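Local coordinates for protease lasA (Pseudomonas aeruginosa, PDB 3IT7), which cleaves the pentaglycine cross-links of staphylococcal cell walls and degrades elastin as a secreted zinc metalloendopeptidase of the M23A family, at residues L62-V67 and H81-Q86; A54-V59 and Q92-T97. One frame throughout, in Å; residues are numbered along the deposited sequence. Where two conformers were deposited one is given.

Overall arrangement
Both contacts lie in the antiparallel sheet of the M23 peptidase domain, their centres about 15 Å apart, and both draw on strand 57-63. Interaction 1 joins the turn between strands 57-63 and 66-70 to the end of strand 75-83, which carries His-81, an inferred active-site residue whose side chain lies about 6 Å from the zinc ion and about 4 Å from that of the zinc ligand His-122. Interaction 2, away from the annotated sites, pairs the start of strand 57-63 with the short strand 92-93. Along the chain 54-59 comes first, then 62-67, 81-86 and 92-97, so the outer pair encloses the inner one. Val-67 CG1 packs against Val-59 CG1 at 4.1 Å, giving the two contacts direct touch.

Interaction 1 of 2, residues L62-V67 and H81-Q86; sequences LSRCQV and HMDQIQ
Arg-64 reaches over to Asp-83 by a bent chain. From CB, chi1 (71°) sets CG between the backbone N and the carbonyl carbon; the chain runs extended through chi2 and turns at chi3 (-69°), bringing the guanidinium alongside Asp-83. NE donates to a water 2.8 Å away that also sits 2.9 Å from Met-82 O. At the tip, NH2 forms a salt bridge to Asp-83 OD1 at 2.8 Å. This oxygen lies near the guanidinium plane, yet the donor stands above the carboxylate plane, the two groups being turned 53° apart. Gln-84 N grips the same OD1 from the opposite face at 2.7 Å. Met-82 N donates to Cys-65 O (2.9 Å), and another water links Arg-64 O to Ile-85 N. Ile-85 CD1 passes alongside Val-67 CG2 at 3.4 Å, these two side chains pointing opposite ways. Ser-63 OG accepts from Cys-65 N in an ST turn and also bonds Glu-112, while Cys-65 is disulfide-linked to Cys-111. Ionic, water-bridged and apolar links thus tie the type I turn Ser-63 to Gln-66, between strands 57-63 and 66-70, to the end of strand 75-83; two donors on OD1 would probably stabilise the charged form of Asp-83.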
ATOM      1  N   LEU A  62      -1.516  15.139   2.992  1.00  6.55           N
ATOM      2  CA  LEU A  62      -0.764  15.480   4.201  1.00  6.99           C
ATOM      3  C   LEU A  62       0.565  16.197   3.921  1.00  7.02           C
ATOM      4  O   LEU A  62       1.109  16.868   4.804  1.00  7.20           O
ATOM      5  CB  LEU A  62      -0.561  14.232   5.076  1.00  7.34           C
ATOM      6  CG  LEU A  62      -1.770  13.320   5.373  1.00  8.83           C
ATOM      7  CD1 LEU A  62      -1.515  12.466   6.615  1.00 10.77           C
ATOM      8  CD2 LEU A  62      -3.082  14.095   5.536  1.00 10.03           C
ATOM      9  N   SER A  63       1.073  16.038   2.697  1.00  7.00           N
ATOM     10  CA  SER A  63       2.262  16.730   2.180  1.00  6.98           C
ATOM     11  C   SER A  63       2.375  16.346   0.706  1.00  7.06           C
ATOM     12  O   SER A  63       1.538  15.600   0.206  1.00  6.87           O
ATOM     13  CB  SER A  63       3.532  16.305   2.929  1.00  7.15           C
ATOM     14  OG  SER A  63       3.898  14.971   2.597  1.00  6.87           O
ATOM     15  N   ARG A  64       3.409  16.822   0.009  1.00  6.98           N
ATOM     16  CA  ARG A  64       3.610  16.408  -1.387  1.00  7.23           C
ATOM     17  C   ARG A  64       3.966  14.919  -1.547  1.00  6.68           C
ATOM     18  O   ARG A  64       3.989  14.409  -2.669  1.00  6.50           O
ATOM     19  CB  ARG A  64       4.658  17.281  -2.089  1.00  7.64           C
ATOM     20  CG  ARG A  64       6.089  17.055  -1.613  1.00  9.74           C
ATOM     21  CD  ARG A  64       7.099  17.684  -2.570  1.00 13.09           C
ATOM     22  NE  ARG A  64       7.152  16.998  -3.861  1.00 15.15           N
ATOM     23  CZ  ARG A  64       7.574  17.559  -4.993  1.00 17.68           C
ATOM     24  NH1 ARG A  64       7.978  18.827  -5.010  1.00 17.83           N
ATOM     25  NH2 ARG A  64       7.580  16.854  -6.117  1.00 18.32           N
ATOM     26  N   CYS A  65       4.234  14.230  -0.437  1.00  5.96           N
ATOM     27  CA  CYS A  65       4.627  12.821  -0.492  1.00  5.82           C
ATOM     28  C   CYS A  65       3.764  11.877   0.358  1.00  5.28           C
ATOM     29  O   CYS A  65       4.090  10.705   0.511  1.00  4.92           O
ATOM     30  CB  CYS A  65       6.123  12.661  -0.171  1.00  6.09           C
ATOM     31  SG  CYS A  65       6.596  13.110   1.506  0.84  7.40           S
ATOM     32  N   GLN A  66       2.659  12.395   0.896  1.00  5.04           N
ATOM     33  CA  GLN A  66       1.775  11.604   1.752  1.00  4.70           C
ATOM     34  C   GLN A  66       0.292  11.910   1.529  1.00  4.72           C
ATOM     35  O   GLN A  66      -0.115  13.079   1.545  1.00  4.25           O
ATOM     36  CB  GLN A  66       2.136  11.772   3.228  1.00  4.23           C
ATOM     37  CG  GLN A  66       1.450  10.742   4.123  1.00  4.58           C
ATOM     38  CD  GLN A  66       1.795  10.869   5.597  1.00  5.69           C
ATOM     39  OE1 GLN A  66       1.413  10.018   6.398  1.00  5.96           O
ATOM     40  NE2 GLN A  66       2.519  11.926   5.962  1.00  4.84           N
ATOM     41  N   VAL A  67      -0.493  10.848   1.336  1.00  4.51           N
ATOM     42  CA  VAL A  67      -1.946  10.933   1.099  1.00  4.81           C
ATOM     43  C   VAL A  67      -2.700   9.890   1.929  1.00  4.50           C
ATOM     44  O   VAL A  67      -2.230   8.757   2.082  1.00  4.28           O
ATOM     45  CB  VAL A  67      -2.287  10.699  -0.400  1.00  5.20           C
ATOM     46  CG1 VAL A  67      -3.792  10.595  -0.619  1.00  5.93           C
ATOM     47  CG2 VAL A  67      -1.735  11.812  -1.252  1.00  6.08           C
ATOM     48  N   HIS A  81       5.765   8.321   0.650  1.00  2.54           N
ATOM     49  CA  HIS A  81       6.821   8.404  -0.384  1.00  2.97           C
ATOM     50  C   HIS A  81       6.193   8.598  -1.774  1.00  3.03           C
ATOM     51  O   HIS A  81       6.701   8.083  -2.778  1.00  2.71           O
ATOM     52  CB  HIS A  81       7.745   7.169  -0.413  1.00  2.85           C
ATOM     53  CG  HIS A  81       8.416   6.857   0.887  1.00  3.60           C
ATOM     54  ND1 HIS A  81       9.146   7.786   1.596  1.00  3.74           N
ATOM     55  CD2 HIS A  81       8.506   5.697   1.583  1.00  3.55           C
ATOM     56  CE1 HIS A  81       9.646   7.215   2.680  1.00  5.19           C
ATOM     57  NE2 HIS A  81       9.270   5.948   2.695  1.00  4.73           N
ATOM     58  N   MET A  82       5.079   9.324  -1.804  1.00  3.33           N
ATOM     59  CA  MET A  82       4.370   9.683  -3.035  1.00  3.97           C
ATOM     60  C   MET A  82       5.047  10.849  -3.764  1.00  4.29           C
ATOM     61  O   MET A  82       5.833  11.587  -3.171  1.00  4.14           O
ATOM     62  CB  MET A  82       2.944  10.120  -2.693  1.00  3.81           C
ATOM     63  CG  MET A  82       2.059   9.028  -2.090  1.00  4.85           C
ATOM     64  SD  MET A  82       1.616   7.751  -3.289  0.70  3.56           S
ATOM     65  CE  MET A  82       0.594   8.703  -4.414  1.00  5.18           C
ATOM     66  N   ASP A  83       4.716  11.004  -5.044  1.00  4.43           N
ATOM     67  CA  ASP A  83       5.038  12.205  -5.812  1.00  4.90           C
ATOM     68  C   ASP A  83       3.925  12.397  -6.849  1.00  4.75           C
ATOM     69  O   ASP A  83       3.079  11.510  -7.043  1.00  4.23           O
ATOM     70  CB  ASP A  83       6.424  12.073  -6.476  1.00  5.13           C
ATOM     71  CG  ASP A  83       6.958  13.397  -7.050  1.00  6.32           C
ATOM     72  OD1 ASP A  83       6.333  14.466  -6.866  1.00  6.57           O
ATOM     73  OD2 ASP A  83       8.027  13.360  -7.697  1.00  7.05           O
ATOM     74  N   GLN A  84       3.900  13.570  -7.481  1.00  5.11           N
ATOM     75  CA  GLN A  84       2.928  13.883  -8.539  1.00  5.42           C
ATOM     76  C   GLN A  84       1.478  13.636  -8.099  1.00  5.77           C
ATOM     77  O   GLN A  84       0.667  13.105  -8.862  1.00  5.75           O
ATOM     78  CB  GLN A  84       3.240  13.095  -9.818  1.00  5.38           C
ATOM     79  CG  GLN A  84       4.688  13.206 -10.273  1.00  6.18           C
ATOM     80  CD  GLN A  84       4.951  12.548 -11.621  1.00  7.02           C
ATOM     81  OE1 GLN A  84       4.155  11.741 -12.113  1.00  7.04           O
ATOM     82  NE2 GLN A  84       6.078  12.896 -12.224  1.00  6.45           N
ATOM     83  N   ILE A  85       1.160  14.030  -6.869  1.00  6.06           N
ATOM     84  CA  ILE A  85      -0.174  13.816  -6.317  1.00  6.61           C
ATOM     85  C   ILE A  85      -1.225  14.555  -7.161  1.00  7.11           C
ATOM     86  O   ILE A  85      -1.123  15.761  -7.388  1.00  6.69           O
ATOM     87  CB  ILE A  85      -0.239  14.204  -4.817  1.00  6.45           C
ATOM     88  CG1 ILE A  85       0.666  13.276  -3.995  1.00  6.63           C
ATOM     89  CG2 ILE A  85      -1.677  14.146  -4.291  1.00  6.36           C
ATOM     90  CD1 ILE A  85       0.828  13.684  -2.532  1.00  5.83           C
ATOM     91  N   GLN A  86      -2.215  13.810  -7.647  1.00  7.68           N
ATOM     92  CA  GLN A  86      -3.226  14.387  -8.541  1.00  8.19           C
ATOM     93  C   GLN A  86      -4.633  14.426  -7.948  1.00  8.44           C
ATOM     94  O   GLN A  86      -5.616  14.577  -8.672  1.00  8.93           O
ATOM     95  CB  GLN A  86      -3.220  13.669  -9.888  1.00  8.16           C
ATOM     96  CG  GLN A  86      -3.583  12.199  -9.833  1.00  8.43           C
ATOM     97  CD  GLN A  86      -3.527  11.562 -11.195  1.00  8.55           C
ATOM     98  OE1 GLN A  86      -2.476  11.546 -11.834  1.00  9.21           O
ATOM     99  NE2 GLN A  86      -4.658  11.029 -11.651  1.00  7.33           N
TER
HETATM  100  O   HOH W   1       2.973  15.490  -4.935  1.00  5.83           O
HETATM  101  O   HOH W   2       7.049  14.233  -3.259  1.00  8.17           O

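Interaction 2 of 2, residues A54-V59 and Q92-T97; sequences AHAGTV and QVSADT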
ATOM      1  N   ALA A  54      -6.796   2.091  -2.764  1.00  2.59           N
ATOM      2  CA  ALA A  54      -7.131   0.698  -2.476  1.00  3.12           C
ATOM      3  C   ALA A  54      -8.649   0.494  -2.341  1.00  3.28           C
ATOM      4  O   ALA A  54      -9.155  -0.606  -2.546  1.00  3.69           O
ATOM      5  CB  ALA A  54      -6.412   0.237  -1.200  1.00  2.68           C
ATOM      6  N   HIS A  55      -9.359   1.568  -2.008  1.00  3.39           N
ATOM      7  CA  HIS A  55     -10.793   1.540  -1.716  1.00  3.60           C
ATOM      8  C   HIS A  55     -11.367   2.952  -1.888  1.00  3.52           C
ATOM      9  O   HIS A  55     -10.617   3.916  -2.077  1.00  2.94           O
ATOM     10  CB  HIS A  55     -11.034   1.056  -0.276  1.00  3.75           C
ATOM     11  CG  HIS A  55     -10.346   1.891   0.761  1.00  5.06           C
ATOM     12  ND1 HIS A  55     -10.924   3.012   1.321  1.00  5.75           N
ATOM     13  CD2 HIS A  55      -9.112   1.786   1.314  1.00  6.42           C
ATOM     14  CE1 HIS A  55     -10.083   3.551   2.188  1.00  6.72           C
ATOM     15  NE2 HIS A  55      -8.973   2.830   2.197  1.00  6.11           N
ATOM     16  N   ALA A  56     -12.693   3.061  -1.805  1.00  3.87           N
ATOM     17  CA  ALA A  56     -13.397   4.339  -1.926  1.00  4.14           C
ATOM     18  C   ALA A  56     -13.255   5.161  -0.661  1.00  4.34           C
ATOM     19  O   ALA A  56     -13.072   4.609   0.423  1.00  4.33           O
ATOM     20  CB  ALA A  56     -14.883   4.108  -2.228  1.00  4.06           C
ATOM     21  N   GLY A  57     -13.347   6.480  -0.800  1.00  4.64           N
ATOM     22  CA  GLY A  57     -13.370   7.355   0.361  1.00  4.64           C
ATOM     23  C   GLY A  57     -12.989   8.793   0.084  1.00  5.13           C
ATOM     24  O   GLY A  57     -12.934   9.222  -1.073  1.00  5.03           O
ATOM     25  N   THR A  58     -12.736   9.527   1.169  1.00  5.20           N
ATOM     26  CA  THR A  58     -12.342  10.932   1.129  1.00  5.46           C
ATOM     27  C   THR A  58     -10.816  11.056   1.221  1.00  5.38           C
ATOM     28  O   THR A  58     -10.192  10.559   2.173  1.00  4.81           O
ATOM     29  CB  THR A  58     -12.977  11.725   2.311  1.00  5.68           C
ATOM     30  OG1 THR A  58     -14.400  11.568   2.303  1.00  6.20           O
ATOM     31  CG2 THR A  58     -12.628  13.216   2.237  1.00  6.24           C
ATOM     32  N   VAL A  59     -10.232  11.722   0.229  1.00  5.31           N
ATOM     33  CA  VAL A  59      -8.808  12.053   0.222  1.00  5.42           C
ATOM     34  C   VAL A  59      -8.470  13.187   1.196  1.00  5.48           C
ATOM     35  O   VAL A  59      -9.202  14.179   1.286  1.00  5.73           O
ATOM     36  CB  VAL A  59      -8.334  12.469  -1.193  1.00  5.59           C
ATOM     37  CG1 VAL A  59      -6.955  13.171  -1.135  1.00  4.94           C
ATOM     38  CG2 VAL A  59      -8.284  11.258  -2.116  1.00  5.16           C
ATOM     39  N   GLN A  92     -13.511  12.906  -3.478  1.00  6.92           N
ATOM     40  CA  GLN A  92     -14.048  11.551  -3.377  0.50  6.76           C
ATOM     41  C   GLN A  92     -13.432  10.659  -4.451  1.00  6.54           C
ATOM     42  O   GLN A  92     -13.386  11.028  -5.621  1.00  6.65           O
ATOM     43  CB  GLN A  92     -15.577  11.560  -3.496  0.50  6.79           C
ATOM     44  CG  GLN A  92     -16.266  12.433  -2.461  0.50  6.76           C
ATOM     45  CD  GLN A  92     -15.918  12.045  -1.036  0.50  7.52           C
ATOM     46  OE1 GLN A  92     -16.128  10.906  -0.619  0.50  7.75           O
ATOM     47  NE2 GLN A  92     -15.401  13.001  -0.274  0.50  7.97           N
ATOM     48  N   VAL A  93     -12.950   9.489  -4.041  1.00  6.05           N
ATOM     49  CA  VAL A  93     -12.353   8.531  -4.970  1.00  5.74           C
ATOM     50  C   VAL A  93     -12.945   7.136  -4.761  1.00  5.70           C
ATOM     51  O   VAL A  93     -13.607   6.885  -3.750  1.00  5.54           O
ATOM     52  CB  VAL A  93     -10.794   8.471  -4.851  1.00  5.64           C
ATOM     53  CG1 VAL A  93     -10.168   9.822  -5.171  1.00  5.44           C
ATOM     54  CG2 VAL A  93     -10.354   7.987  -3.468  1.00  5.81           C
ATOM     55  N   SER A  94     -12.713   6.256  -5.731  1.00  5.25           N
ATOM     56  CA  SER A  94     -13.048   4.839  -5.627  1.00  5.54           C
ATOM     57  C   SER A  94     -11.777   4.004  -5.793  1.00  5.50           C
ATOM     58  O   SER A  94     -10.737   4.522  -6.219  1.00  5.32           O
ATOM     59  CB  SER A  94     -14.052   4.451  -6.720  1.00  5.43           C
ATOM     60  OG  SER A  94     -15.284   5.124  -6.541  1.00  6.47           O
ATOM     61  N   ALA A  95     -11.862   2.713  -5.468  1.00  5.14           N
ATOM     62  CA  ALA A  95     -10.758   1.786  -5.725  1.00  5.24           C
ATOM     63  C   ALA A  95     -10.233   1.978  -7.150  1.00  5.30           C
ATOM     64  O   ALA A  95     -11.017   2.165  -8.082  1.00  5.42           O
ATOM     65  CB  ALA A  95     -11.212   0.338  -5.515  1.00  4.88           C
ATOM     66  N   ASP A  96      -8.911   1.947  -7.304  1.00  5.32           N
ATOM     67  CA  ASP A  96      -8.238   2.052  -8.612  1.00  5.70           C
ATOM     68  C   ASP A  96      -8.168   3.484  -9.194  1.00  5.66           C
ATOM     69  O   ASP A  96      -7.668   3.682 -10.306  1.00  5.42           O
ATOM     70  CB  ASP A  96      -8.840   1.059  -9.628  1.00  5.95           C
ATOM     71  CG  ASP A  96      -7.812   0.521 -10.618  1.00  7.46           C
ATOM     72  OD1 ASP A  96      -6.745   0.027 -10.181  1.00  8.65           O
ATOM     73  OD2 ASP A  96      -8.085   0.566 -11.845  1.00  8.92           O
ATOM     74  N   THR A  97      -8.660   4.475  -8.447  1.00  5.56           N
ATOM     75  CA  THR A  97      -8.478   5.878  -8.825  1.00  5.53           C
ATOM     76  C   THR A  97      -7.025   6.268  -8.561  1.00  5.28           C
ATOM     77  O   THR A  97      -6.535   6.110  -7.440  1.00  5.19           O
ATOM     78  CB  THR A  97      -9.420   6.818  -8.032  1.00  5.72           C
ATOM     79  OG1 THR A  97     -10.783   6.461  -8.292  1.00  7.01           O
ATOM     80  CG2 THR A  97      -9.201   8.275  -8.422  1.00  5.61           C
TER
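Thr-58 and Gln-92 meet through their torsions: chi1 of -55° puts Thr-58 OG1 opposite its own carbonyl carbon, beside the backbone N, while Gln-92 CG lies anti to the carbonyl carbon (chi1 -57°) and the chain bends at chi2, turning the amide back toward Thr-58. In the conformer given, NE2 can donate to Thr-58 OG1 (3.1 Å), with OG1 close to the amide plane and the two side chains crossing obliquely, but a second conformer of Gln-92 leaves this bond doubtful. Their residues form a non-hydrogen-bonded pair. Next along, Gly-57 and Val-93 make the hydrogen-bonded pair, Val-93 N to Gly-57 O and Gly-57 N to Val-93 O, both 3.0 Å. Gly-57 sits at backbone angles at which a side chain would collide with the carbonyl O of Ala-56. Ala-56 CA adds a CH...O contact to Val-93 O at 3.1 Å. Val-93 CG1 touches Val-59 CG2 at 3.9 Å, the side chains at about a right angle; Val-93 also rests on Val-69 and Val-59 on Val-67, both of strand 66-70. Past the pairing, Ala-95 CB lies 3.7 Å from Ala-54 O. There Ser-94 to Thr-97 makes a type II turn, Ser-94 O accepting from both N and OG1 of Thr-97. This is a short antiparallel ladder in the M23 peptidase sheet, attaching strand 92-93 to strand 57-63 and ending in a beta turn that leads into strand 98-102.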